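Local coordinates for protein PKS (Streptomyces albus, PDB 4OQJ) that probably catalyses decarboxylative condensation of acyl thioesters as the ketosynthase of a modular polyketide synthase in oxazolomycin biosynthesis, at residues Ala316-Gly319 and Pro320-Ser324. Numbering follows the deposited sequence.
Sequences ADVG and PETVS
T322 takes hold of the carbonyl of G319 twice, once with its backbone and once with its side chain. Its amide N lies 2.9 Å from G319 O with a nearly straight N-H...O angle of 160°, but it comes in from above the carbonyl plane. T322 OG1 donates to G319 O at 2.7 Å, this time within the carbonyl plane, so the acceptor is gripped from two directions. The hydroxyl gets there because chi1 of 71° sets OG1 between T322's own backbone N and carbonyl carbon. Residues P320 to T322 form a short 3-10 turn, and the bond from T322 N to G319 O closes its first i to i+3 step; V323 N follows with a longer bond to P320 O at 3.3 Å. The tight side of the turn continues at V318: V318 CG1 packs 3.4 Å from T322 OG1 and 3.8 Å from V323 CG2. The two valine side chains cross at about a right angle, a single methyl-to-methyl contact beside the two hydrogen bonds. E321 belongs to the loose, exposed side: its chain bends at chi2 (-73°) and folds back over the glycine, with OE1 3.3 Å from G319 C, a contact without a hydrogen bond. Upstream, just after helix 302-316, D317 is the first residue to leave helical backbone angles, with positive phi, in a Schellman motif, and its side chain is also exposed. The turn thus links that helix to strand 325-327 in the mixed sheet of this thiolase-fold ketosynthase. P320 and V323 both pack on Q313 of the helix and F348 at the end of helix 336-348, V318 rests on I446 of strand 441-448, and T322 OG1 is also hydrogen-bonded to R430 of strand 430-436.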
loop_
_atom_site.group_PDB
_atom_site.type_symbol
_atom_site.label_atom_id
_atom_site.label_comp_id
_atom_site.label_asym_id
_atom_site.label_seq_id
_atom_site.Cartn_x
_atom_site.Cartn_y
_atom_site.Cartn_z
ATOM N N ALA A 316 -0.635 -20.584 1.445
ATOM C CA ALA A 316 0.463 -21.145 2.222
ATOM C C ALA A 316 0.661 -22.633 1.958
ATOM O O ALA A 316 1.655 -23.205 2.394
ATOM C CB ALA A 316 0.215 -20.928 3.715
ATOM N N ASP A 317 -0.297 -23.254 1.276
ATOM C CA ASP A 317 -0.338 -24.715 1.094
ATOM C C ASP A 317 -0.315 -25.417 2.454
ATOM O O ASP A 317 0.407 -26.394 2.670
ATOM C CB ASP A 317 0.818 -25.210 0.217
ATOM C CG ASP A 317 0.617 -26.655 -0.261
ATOM O OD1 ASP A 317 -0.546 -27.118 -0.325
ATOM O OD2 ASP A 317 1.623 -27.329 -0.572
ATOM N N VAL A 318 -1.135 -24.899 3.360
ATOM C CA VAL A 318 -1.219 -25.380 4.727
ATOM C C VAL A 318 -2.648 -25.851 4.981
ATOM O O VAL A 318 -3.596 -25.082 4.831
ATOM C CB VAL A 318 -0.801 -24.258 5.714
ATOM C CG1 VAL A 318 -1.283 -24.516 7.122
ATOM C CG2 VAL A 318 0.718 -24.076 5.684
ATOM N N GLY A 319 -2.801 -27.114 5.357
ATOM C CA GLY A 319 -4.117 -27.664 5.628
ATOM C C GLY A 319 -4.597 -27.184 6.979
ATOM O O GLY A 319 -3.791 -27.067 7.909
ATOM N N PRO A 320 -5.904 -26.904 7.104
ATOM C CA PRO A 320 -6.412 -26.372 8.373
ATOM C C PRO A 320 -6.146 -27.299 9.557
ATOM O O PRO A 320 -6.004 -26.819 10.691
ATOM C CB PRO A 320 -7.922 -26.222 8.116
ATOM C CG PRO A 320 -8.220 -27.127 6.949
ATOM C CD PRO A 320 -6.980 -27.087 6.110
ATOM N N GLU A 321 -6.075 -28.605 9.299
ATOM C CA GLU A 321 -5.852 -29.575 10.361
ATOM C C GLU A 321 -4.415 -29.502 10.899
ATOM O O GLU A 321 -4.123 -30.096 11.928
ATOM C CB GLU A 321 -6.183 -31.005 9.876
ATOM C CG GLU A 321 -5.139 -31.695 8.981
ATOM C CD GLU A 321 -5.065 -31.157 7.556
ATOM O OE1 GLU A 321 -5.862 -30.270 7.186
ATOM O OE2 GLU A 321 -4.196 -31.635 6.794
ATOM N N THR A 322 -3.523 -28.775 10.220
ATOM C CA THR A 322 -2.127 -28.656 10.670
ATOM C C THR A 322 -1.859 -27.372 11.458
ATOM O O THR A 322 -0.740 -27.139 11.925
ATOM C CB THR A 322 -1.142 -28.704 9.481
ATOM O OG1 THR A 322 -1.239 -27.493 8.718
ATOM C CG2 THR A 322 -1.428 -29.910 8.588
ATOM N N VAL A 323 -2.886 -26.546 11.603
ATOM C CA VAL A 323 -2.799 -25.308 12.370
ATOM C C VAL A 323 -3.210 -25.600 13.809
ATOM O O VAL A 323 -4.287 -26.161 14.020
ATOM C CB VAL A 323 -3.704 -24.208 11.741
ATOM C CG1 VAL A 323 -3.709 -22.951 12.579
ATOM C CG2 VAL A 323 -3.245 -23.893 10.311
ATOM N N SER A 324 -2.370 -25.238 14.789
ATOM C CA SER A 324 -2.615 -25.608 16.197
ATOM C C SER A 324 -2.780 -24.414 17.132
ATOM O O SER A 324 -3.023 -24.595 18.330
ATOM C CB SER A 324 -1.481 -26.509 16.732
ATOM O OG SER A 324 -0.201 -25.962 16.459
#